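Local coordinates for protein cyclase (Uncultured organism, PDB 5IBZ) that is a cyclase-family protein that probably has arylformamidase activity and binds acetylphosphate in its pocket, at residues Arg69-Tyr83 / Arg98-Gly110. Residues are numbered along the deposited sequence; the frame is centred on the assembly and turned at random.
With UVW (acetylphosphate), chain F; UVW (acetylphosphate), chain I.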
ATOM      1  N   ARG B  69      13.428   2.680  -4.611  1.00 14.79           N
ATOM      2  CA  ARG B  69      12.277   1.791  -4.665  1.00 14.58           C
ATOM      3  C   ARG B  69      12.081   1.106  -3.309  1.00 16.59           C
ATOM      4  O   ARG B  69      13.056   0.748  -2.640  1.00 22.45           O
ATOM      5  CB  ARG B  69      12.429   0.742  -5.769  1.00 15.74           C
ATOM      6  CG  ARG B  69      12.342   1.306  -7.185  1.00 15.66           C
ATOM      7  CD  ARG B  69      12.729   0.271  -8.248  1.00 14.63           C
ATOM      8  NE  ARG B  69      12.746   0.897  -9.569  1.00 19.87           N
ATOM      9  CZ  ARG B  69      13.467   0.477 -10.598  1.00 18.27           C
ATOM     10  NH1 ARG B  69      14.248  -0.593 -10.487  1.00 18.72           N
ATOM     11  NH2 ARG B  69      13.409   1.144 -11.745  1.00 20.28           N
ATOM     12  N   LEU B  70      10.824   0.962  -2.896  1.00 16.72           N
ATOM     13  CA  LEU B  70      10.477   0.256  -1.647  1.00 18.80           C
ATOM     14  C   LEU B  70      10.576  -1.243  -1.828  1.00 13.95           C
ATOM     15  O   LEU B  70      10.230  -1.755  -2.879  1.00 14.89           O
ATOM     16  CB  LEU B  70       9.044   0.567  -1.208  1.00 22.76           C
ATOM     17  CG  LEU B  70       8.856   1.147   0.185  1.00 39.30           C
ATOM     18  CD1 LEU B  70       9.296   2.551   0.105  1.00 41.37           C
ATOM     19  CD2 LEU B  70       7.400   1.051   0.638  1.00 41.71           C
ATOM     20  N   PRO B  71      10.994  -1.970  -0.785  1.00 13.05           N
ATOM     21  CA  PRO B  71      10.868  -3.432  -0.853  1.00 13.21           C
ATOM     22  C   PRO B  71       9.398  -3.850  -0.915  1.00 12.91           C
ATOM     23  O   PRO B  71       8.569  -3.190  -0.306  1.00 13.82           O
ATOM     24  CB  PRO B  71      11.506  -3.907   0.461  1.00 17.07           C
ATOM     25  CG  PRO B  71      12.266  -2.771   0.965  1.00 18.24           C
ATOM     26  CD  PRO B  71      11.588  -1.531   0.482  1.00 14.95           C
ATOM     27  N   PRO B  72       9.080  -4.943  -1.618  1.00 10.26           N
ATOM     28  CA  PRO B  72       7.719  -5.476  -1.521  1.00  8.27           C
ATOM     29  C   PRO B  72       7.345  -5.720  -0.056  1.00  8.41           C
ATOM     30  O   PRO B  72       8.197  -6.065   0.747  1.00 11.02           O
ATOM     31  CB  PRO B  72       7.793  -6.782  -2.307  1.00  9.51           C
ATOM     32  CG  PRO B  72       8.945  -6.580  -3.263  1.00 11.48           C
ATOM     33  CD  PRO B  72       9.917  -5.711  -2.558  1.00 12.00           C
ATOM     34  N   HIS B  73       6.072  -5.543   0.268  1.00  8.73           N
ATOM     35  CA  HIS B  73       5.642  -5.658   1.644  1.00  8.79           C
ATOM     36  C   HIS B  73       4.329  -6.413   1.743  1.00  9.10           C
ATOM     37  O   HIS B  73       3.285  -5.938   1.284  1.00 10.61           O
ATOM     38  CB  HIS B  73       5.483  -4.306   2.281  1.00 11.27           C
ATOM     39  CG  HIS B  73       5.363  -4.387   3.764  1.00 12.23           C
ATOM     40  ND1 HIS B  73       4.258  -3.924   4.454  1.00 13.49           N
ATOM     41  CD2 HIS B  73       6.208  -4.888   4.693  1.00 20.10           C
ATOM     42  CE1 HIS B  73       4.431  -4.154   5.743  1.00 12.88           C
ATOM     43  NE2 HIS B  73       5.607  -4.733   5.918  1.00 21.07           N
ATOM     44  N   HIS B  74       4.403  -7.583   2.376  1.00 10.67           N
ATOM     45  CA  HIS B  74       3.281  -8.519   2.540  1.00 11.33           C
ATOM     46  C   HIS B  74       2.672  -8.329   3.924  1.00 10.97           C
ATOM     47  O   HIS B  74       3.392  -8.253   4.921  1.00 13.68           O
ATOM     48  CB  HIS B  74       3.803  -9.954   2.345  1.00 13.02           C
ATOM     49  CG  HIS B  74       2.816 -11.048   2.631  1.00 11.26           C
ATOM     50  ND1 HIS B  74       3.113 -12.108   3.466  1.00 11.61           N
ATOM     51  CD2 HIS B  74       1.591 -11.309   2.116  1.00 10.14           C
ATOM     52  CE1 HIS B  74       2.091 -12.947   3.487  1.00 11.90           C
ATOM     53  NE2 HIS B  74       1.152 -12.483   2.682  1.00  9.38           N
ATOM     54  N   THR B  75       1.352  -8.182   3.989  1.00  8.70           N
ATOM     55  CA  THR B  75       0.666  -8.143   5.285  1.00  9.08           C
ATOM     56  C   THR B  75      -0.568  -9.014   5.232  1.00 10.10           C
ATOM     57  O   THR B  75      -1.164  -9.210   4.171  1.00 11.49           O
ATOM     58  CB  THR B  75       0.240  -6.702   5.723  1.00 13.24           C
ATOM     59  OG1 THR B  75      -0.586  -6.101   4.719  1.00 12.85           O
ATOM     60  CG2 THR B  75       1.453  -5.802   5.985  1.00 14.54           C
HETATM   61  N   MSE B  76      -0.941  -9.537   6.392  1.00 11.01           N
HETATM   62  CA  MSE B  76      -2.155 -10.325   6.504  1.00 12.24           C
HETATM   63  C   MSE B  76      -3.336  -9.450   6.913  1.00 11.77           C
HETATM   64  O   MSE B  76      -3.197  -8.476   7.666  1.00 14.40           O
HETATM   65  CB  MSE B  76      -1.978 -11.459   7.529  1.00 12.58           C
HETATM   66  CG  MSE B  76      -0.748 -12.330   7.363  1.00 11.15           C
HETATM   67 SE   MSE B  76      -0.744 -13.613   5.904  0.52 17.41          SE
HETATM   68  CE  MSE B  76      -2.092 -14.796   6.558  1.00 19.80           C
ATOM     69  N   GLU B  77      -4.521  -9.817   6.431  1.00 10.14           N
ATOM     70  CA  GLU B  77      -5.769  -9.208   6.846  1.00 10.68           C
ATOM     71  C   GLU B  77      -6.434 -10.035   7.969  1.00 11.10           C
ATOM     72  O   GLU B  77      -7.055  -9.493   8.874  1.00 11.61           O
ATOM     73  CB  GLU B  77      -6.698  -9.081   5.629  1.00 11.20           C
ATOM     74  CG  GLU B  77      -8.059  -8.532   5.938  1.00 11.95           C
ATOM     75  CD  GLU B  77      -8.044  -7.073   6.313  1.00 14.34           C
ATOM     76  OE1 GLU B  77      -7.019  -6.412   6.076  1.00 16.09           O
ATOM     77  OE2 GLU B  77      -9.055  -6.592   6.858  1.00 15.85           O
ATOM     78  N   ILE B  78      -6.291 -11.356   7.894  1.00 10.92           N
ATOM     79  CA  ILE B  78      -6.782 -12.259   8.931  1.00 11.32           C
ATOM     80  C   ILE B  78      -5.933 -13.528   8.837  1.00 10.97           C
ATOM     81  O   ILE B  78      -5.458 -13.876   7.760  1.00 10.52           O
ATOM     82  CB  ILE B  78      -8.300 -12.539   8.789  1.00 16.00           C
ATOM     83  CG1 ILE B  78      -8.781 -13.472   9.900  1.00 21.15           C
ATOM     84  CG2 ILE B  78      -8.625 -13.104   7.456  1.00 17.10           C
ATOM     85  CD1 ILE B  78      -9.938 -12.914  10.663  1.00 32.02           C
ATOM     86  N   THR B  79      -5.678 -14.147   9.985  1.00 11.21           N
ATOM     87  CA  THR B  79      -4.705 -15.226  10.111  1.00 10.96           C
ATOM     88  C   THR B  79      -5.224 -16.363  10.960  1.00 11.42           C
ATOM     89  O   THR B  79      -6.210 -16.211  11.658  1.00 11.95           O
ATOM     90  CB  THR B  79      -3.408 -14.769  10.810  1.00 16.27           C
ATOM     91  OG1 THR B  79      -3.692 -14.602  12.206  1.00 17.91           O
ATOM     92  CG2 THR B  79      -2.872 -13.492  10.232  1.00 20.18           C
ATOM     93  N   GLY B  80      -4.537 -17.494  10.932  1.00 11.38           N
ATOM     94  CA  GLY B  80      -4.877 -18.582  11.841  1.00 11.76           C
ATOM     95  C   GLY B  80      -4.778 -18.167  13.303  1.00 12.17           C
ATOM     96  O   GLY B  80      -5.574 -18.608  14.136  1.00 12.75           O
ATOM     97  N   ALA B  81      -3.793 -17.334  13.610  1.00 11.93           N
ATOM     98  CA  ALA B  81      -3.557 -16.905  14.982  1.00 13.56           C
ATOM     99  C   ALA B  81      -4.784 -16.209  15.551  1.00 12.83           C
ATOM    100  O   ALA B  81      -5.054 -16.266  16.746  1.00 13.36           O
ATOM    101  CB  ALA B  81      -2.360 -15.992  15.045  1.00 12.02           C
ATOM    102  N   ASP B  82      -5.539 -15.547  14.684  1.00 12.71           N
ATOM    103  CA  ASP B  82      -6.751 -14.850  15.129  1.00 14.63           C
ATOM    104  C   ASP B  82      -7.774 -15.795  15.732  1.00 13.88           C
ATOM    105  O   ASP B  82      -8.507 -15.429  16.642  1.00 14.49           O
ATOM    106  CB  ASP B  82      -7.369 -14.106  13.964  1.00 14.80           C
ATOM    107  CG  ASP B  82      -6.569 -12.889  13.581  1.00 16.29           C
ATOM    108  OD1 ASP B  82      -6.332 -12.050  14.461  1.00 20.92           O
ATOM    109  OD2 ASP B  82      -6.142 -12.781  12.418  1.00 15.06           O
ATOM    110  N   TYR B  83      -7.821 -17.022  15.212  1.00 13.79           N
ATOM    111  CA  TYR B  83      -8.796 -18.012  15.679  1.00 14.44           C
ATOM    112  C   TYR B  83      -8.300 -18.704  16.935  1.00 14.78           C
ATOM    113  O   TYR B  83      -9.082 -19.236  17.724  1.00 15.92           O
ATOM    114  CB  TYR B  83      -9.086 -19.040  14.567  1.00 14.28           C
ATOM    115  CG  TYR B  83      -9.671 -18.420  13.319  1.00 14.04           C
ATOM    116  CD1 TYR B  83     -11.055 -18.269  13.164  1.00 19.18           C
ATOM    117  CD2 TYR B  83      -8.854 -17.998  12.290  1.00 14.01           C
ATOM    118  CE1 TYR B  83     -11.586 -17.700  12.009  1.00 17.18           C
ATOM    119  CE2 TYR B  83      -9.375 -17.418  11.144  1.00 16.78           C
ATOM    120  CZ  TYR B  83     -10.738 -17.274  11.010  1.00 17.55           C
ATOM    121  OH  TYR B  83     -11.215 -16.704   9.846  1.00 24.49           O
ATOM    122  N   ARG B  98     -12.874 -21.358   8.414  1.00 14.63           N
ATOM    123  CA  ARG B  98     -11.955 -20.358   8.913  1.00 14.08           C
ATOM    124  C   ARG B  98     -11.091 -19.977   7.730  1.00 14.93           C
ATOM    125  O   ARG B  98     -10.795 -20.827   6.893  1.00 14.70           O
ATOM    126  CB  ARG B  98     -11.138 -20.917  10.073  1.00 14.09           C
ATOM    127  CG  ARG B  98     -12.026 -21.330  11.246  1.00 18.56           C
ATOM    128  CD  ARG B  98     -11.273 -21.859  12.437  1.00 16.23           C
ATOM    129  NE  ARG B  98     -12.193 -22.076  13.556  1.00 20.85           N
ATOM    130  CZ  ARG B  98     -11.828 -22.382  14.801  1.00 27.40           C
ATOM    131  NH1 ARG B  98     -10.550 -22.505  15.124  1.00 17.89           N
ATOM    132  NH2 ARG B  98     -12.747 -22.559  15.736  1.00 30.31           N
ATOM    133  N   PHE B  99     -10.745 -18.699   7.630  1.00 12.88           N
ATOM    134  CA  PHE B  99     -10.014 -18.161   6.491  1.00 13.55           C
ATOM    135  C   PHE B  99      -8.805 -17.350   6.928  1.00 12.03           C
ATOM    136  O   PHE B  99      -8.796 -16.733   8.004  1.00 14.59           O
ATOM    137  CB  PHE B  99     -10.920 -17.242   5.646  1.00 19.36           C
ATOM    138  CG  PHE B  99     -11.889 -17.966   4.765  1.00 27.81           C
ATOM    139  CD1 PHE B  99     -11.452 -18.642   3.637  1.00 38.16           C
ATOM    140  CD2 PHE B  99     -13.243 -17.953   5.057  1.00 36.93           C
ATOM    141  CE1 PHE B  99     -12.349 -19.309   2.818  1.00 40.22           C
ATOM    142  CE2 PHE B  99     -14.151 -18.617   4.245  1.00 38.13           C
ATOM    143  CZ  PHE B  99     -13.704 -19.294   3.123  1.00 40.05           C
ATOM    144  N   ALA B 100      -7.787 -17.336   6.076  1.00 11.04           N
ATOM    145  CA  ALA B 100      -6.703 -16.365   6.171  1.00 10.59           C
ATOM    146  C   ALA B 100      -6.648 -15.636   4.839  1.00 11.25           C
ATOM    147  O   ALA B 100      -6.775 -16.266   3.783  1.00 12.19           O
ATOM    148  CB  ALA B 100      -5.369 -17.038   6.464  1.00 10.25           C
ATOM    149  N   ASP B 101      -6.432 -14.320   4.892  1.00 10.75           N
ATOM    150  CA  ASP B 101      -6.427 -13.425   3.716  1.00 10.38           C
ATOM    151  C   ASP B 101      -5.209 -12.521   3.827  1.00 10.11           C
ATOM    152  O   ASP B 101      -4.799 -12.189   4.950  1.00 10.67           O
ATOM    153  CB  ASP B 101      -7.668 -12.516   3.678  1.00 15.00           C
ATOM    154  CG  ASP B 101      -8.834 -13.066   2.874  1.00 24.64           C
ATOM    155  OD1 ASP B 101      -8.809 -14.228   2.444  1.00 22.69           O
ATOM    156  OD2 ASP B 101      -9.811 -12.296   2.690  1.00 21.71           O
ATOM    157  N   ASP B 102      -4.671 -12.062   2.701  1.00  9.72           N
ATOM    158  CA  ASP B 102      -3.513 -11.178   2.768  1.00 10.99           C
ATOM    159  C   ASP B 102      -3.434 -10.195   1.590  1.00 10.27           C
ATOM    160  O   ASP B 102      -4.267 -10.220   0.658  1.00  9.14           O
ATOM    161  CB  ASP B 102      -2.216 -12.007   2.916  1.00  9.58           C
ATOM    162  CG  ASP B 102      -2.054 -13.122   1.875  1.00  9.15           C
ATOM    163  OD1 ASP B 102      -2.930 -13.319   1.001  1.00  9.70           O
ATOM    164  OD2 ASP B 102      -0.999 -13.805   1.928  1.00 10.40           O
ATOM    165  N   TYR B 103      -2.448  -9.295   1.701  1.00  9.07           N
ATOM    166  CA  TYR B 103      -2.268  -8.134   0.840  1.00 10.02           C
ATOM    167  C   TYR B 103      -0.793  -7.954   0.496  1.00  9.12           C
ATOM    168  O   TYR B 103       0.095  -8.414   1.213  1.00  9.45           O
ATOM    169  CB  TYR B 103      -2.764  -6.851   1.542  1.00  9.14           C
ATOM    170  CG  TYR B 103      -4.245  -6.623   1.437  1.00  9.35           C
ATOM    171  CD1 TYR B 103      -5.148  -7.359   2.209  1.00 10.34           C
ATOM    172  CD2 TYR B 103      -4.758  -5.681   0.547  1.00 10.49           C
ATOM    173  CE1 TYR B 103      -6.501  -7.173   2.092  1.00  9.89           C
ATOM    174  CE2 TYR B 103      -6.115  -5.481   0.444  1.00 10.67           C
ATOM    175  CZ  TYR B 103      -6.981  -6.236   1.200  1.00 10.61           C
ATOM    176  OH  TYR B 103      -8.330  -6.019   1.083  1.00 13.54           O
ATOM    177  N   ILE B 104      -0.525  -7.258  -0.603  1.00  9.78           N
ATOM    178  CA  ILE B 104       0.832  -6.871  -0.923  1.00 11.68           C
ATOM    179  C   ILE B 104       0.849  -5.427  -1.426  1.00 12.45           C
ATOM    180  O   ILE B 104      -0.082  -4.984  -2.118  1.00 11.02           O
ATOM    181  CB  ILE B 104       1.448  -7.809  -1.984  1.00 12.18           C
ATOM    182  CG1 ILE B 104       2.948  -7.558  -2.141  1.00 20.39           C
ATOM    183  CG2 ILE B 104       0.754  -7.653  -3.320  1.00 13.35           C
ATOM    184  CD1 ILE B 104       3.797  -8.556  -1.407  1.00 28.88           C
ATOM    185  N   TYR B 105       1.889  -4.696  -1.020  1.00 10.97           N
ATOM    186  CA  TYR B 105       2.248  -3.405  -1.611  1.00  9.66           C
ATOM    187  C   TYR B 105       3.609  -3.597  -2.229  1.00  9.62           C
ATOM    188  O   TYR B 105       4.548  -3.939  -1.532  1.00 11.70           O
ATOM    189  CB  TYR B 105       2.318  -2.273  -0.576  1.00  9.43           C
ATOM    190  CG  TYR B 105       2.522  -0.903  -1.189  1.00 12.42           C
ATOM    191  CD1 TYR B 105       1.553  -0.333  -1.990  1.00 13.79           C
ATOM    192  CD2 TYR B 105       3.678  -0.181  -0.962  1.00 16.95           C
ATOM    193  CE1 TYR B 105       1.734   0.937  -2.545  1.00 16.74           C
ATOM    194  CE2 TYR B 105       3.861   1.077  -1.509  1.00 13.41           C
ATOM    195  CZ  TYR B 105       2.887   1.631  -2.287  1.00 15.62           C
ATOM    196  OH  TYR B 105       3.043   2.894  -2.844  1.00 15.65           O
HETATM  197  N   MSE B 106       3.762  -3.370  -3.522  1.00 12.35           N
HETATM  198  CA  MSE B 106       5.109  -3.472  -4.061  1.00 12.58           C
HETATM  199  C   MSE B 106       5.334  -2.628  -5.286  1.00 11.42           C
HETATM  200  O   MSE B 106       4.388  -2.345  -6.039  1.00 12.39           O
HETATM  201  CB  MSE B 106       5.425  -4.931  -4.419  1.00 12.28           C
HETATM  202  CG  MSE B 106       4.573  -5.473  -5.524  1.00 13.42           C
HETATM  203 SE   MSE B 106       4.906  -7.364  -5.871  0.51 13.85          SE
HETATM  204  CE  MSE B 106       6.721  -7.323  -6.549  1.00 11.04           C
ATOM    205  N   PRO B 107       6.591  -2.250  -5.509  1.00 11.82           N
ATOM    206  CA  PRO B 107       6.912  -1.742  -6.828  1.00 12.77           C
ATOM    207  C   PRO B 107       6.801  -2.859  -7.846  1.00  9.88           C
ATOM    208  O   PRO B 107       7.203  -3.990  -7.567  1.00  9.86           O
ATOM    209  CB  PRO B 107       8.371  -1.272  -6.696  1.00 13.72           C
ATOM    210  CG  PRO B 107       8.757  -1.447  -5.272  1.00 13.86           C
ATOM    211  CD  PRO B 107       7.806  -2.458  -4.700  1.00 11.61           C
ATOM    212  N   LEU B 108       6.296  -2.556  -9.027  1.00  8.58           N
ATOM    213  CA  LEU B 108       6.251  -3.566 -10.067  1.00  8.12           C
ATOM    214  C   LEU B 108       7.651  -3.814 -10.618  1.00 10.81           C
ATOM    215  O   LEU B 108       7.858  -4.803 -11.304  1.00 13.86           O
ATOM    216  CB  LEU B 108       5.262  -3.155 -11.165  1.00 10.05           C
ATOM    217  CG  LEU B 108       3.827  -3.015 -10.667  1.00 10.79           C
ATOM    218  CD1 LEU B 108       2.884  -2.640 -11.823  1.00 13.44           C
ATOM    219  CD2 LEU B 108       3.315  -4.285 -10.006  1.00 14.71           C
ATOM    220  N   GLN B 109       8.598  -2.937 -10.285  1.00 10.86           N
ATOM    221  CA  GLN B 109      10.019  -3.152 -10.576  1.00 12.91           C
ATOM    222  C   GLN B 109      10.753  -3.589  -9.305  1.00 10.58           C
ATOM    223  O   GLN B 109      11.962  -3.379  -9.175  1.00 12.33           O
ATOM    224  CB  GLN B 109      10.681  -1.867 -11.134  1.00 13.69           C
ATOM    225  CG  GLN B 109      10.161  -1.374 -12.480  1.00 12.94           C
ATOM    226  CD  GLN B 109       8.752  -0.791 -12.430  1.00 12.02           C
ATOM    227  OE1 GLN B 109       8.473   0.108 -11.650  1.00 14.93           O
ATOM    228  NE2 GLN B 109       7.843  -1.371 -13.226  1.00 14.58           N
ATOM    229  N   GLY B 110      10.019  -4.153  -8.352  1.00  8.57           N
ATOM    230  CA  GLY B 110      10.567  -4.401  -7.030  1.00 10.49           C
ATOM    231  C   GLY B 110      11.070  -5.807  -6.752  1.00 12.77           C
ATOM    232  O   GLY B 110      11.534  -6.070  -5.654  1.00 11.72           O
TER
HETATM  233  C1  UVW F 401      17.448   1.303 -12.618  1.00 44.05           C
HETATM  234  O1  UVW F 401      16.500   1.588 -11.969  1.00 54.91           O
HETATM  235  C1M UVW F 401      18.765   2.049 -12.418  1.00 43.15           C
HETATM  236  O2  UVW F 401      17.391   0.284 -13.572  1.00 27.99           O
HETATM  237  P   UVW F 401      16.001  -0.492 -13.986  1.00 20.73           P
HETATM  238  O1P UVW F 401      14.880   0.491 -14.231  1.00 22.07           O
HETATM  239  O2P UVW F 401      16.323  -1.263 -15.246  1.00 26.99           O
HETATM  240  O3P UVW F 401      15.563  -1.456 -12.913  1.00 27.93           O
HETATM  241  C1  UVW I 401     -14.883 -16.316   0.476  1.00 45.03           C
HETATM  242  O1  UVW I 401     -14.544 -16.831   1.487  1.00 52.20           O
HETATM  243  C1M UVW I 401     -15.769 -15.072   0.518  1.00 48.16           C
HETATM  244  O2  UVW I 401     -14.494 -16.851  -0.756  1.00 28.56           O
HETATM  245  P   UVW I 401     -12.924 -17.158  -1.130  1.00 20.45           P
HETATM  246  O1P UVW I 401     -12.003 -16.958   0.026  1.00 21.31           O
HETATM  247  O2P UVW I 401     -12.539 -16.182  -2.227  1.00 29.75           O
HETATM  248  O3P UVW I 401     -12.916 -18.565  -1.723  1.00 24.10           O
HETATM  249  O   HOH W   1      14.782  -2.698  -8.558  1.00 13.84           O
HETATM  250  O   HOH W   2      -9.516 -21.857  18.351  1.00 37.60           O
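CB of Gln109 sits over the centre of one face of the Arg69 guanidinium, whose in-plane N-H groups grip the acetylphosphate: NH1 reaches O3P at 2.9 Å and NH2 reaches O1P, both nearly straight. A forked cation suits a phosphate, and NE is left to salt-bridge Asp101 of the second subunit. A water bridges Arg69 NH1 and Gln109 O, tying the arginine to the type I turn from Pro107 to Gly110.

Beyond this turn His74 NE2 donates to Asp102 OD2 (2.6 Å, 166°). The carboxylate takes the bond on its anti side, somewhat out of plane, and the ring lies 71° to it; CG of Asp102, lodged between backbone N and carbonyl carbon (chi1 52°), brings OD2 to the imidazole. An imidazole N-H suits a carboxylate, which would probably polarise the ring.

This pair lies on the ladder of a two-stranded antiparallel arm, its strands linked through helix 80-85 and a long loop; Arg69 and Gln109 lie at its base. The ladder joins 73-76 to 101-107, then shifts by one residue at a classic beta bulge where Glu77 N (2.8 Å) and, weakly, Ile78 N share Asp101 O. Strand 97-107 also pairs with a strand of the second subunit, so the sheet crosses the interface.

At the far end Tyr83 suits two partners: its ring face takes the extended aliphatic chain of Arg98, whose CB sits 3.8 Å from the ring centroid as a CH-pi contact, and Tyr83 OH accepts from Phe99 N at 3.0 Å, nearly straight. A leucine here would probably leave that N-H without its acceptor and Arg98 without its flat support. Thr79 and Asp82 form a capping box that starts the helix carrying Tyr83, with Thr79 N donating to Asp82 OD2 at 2.8 Å.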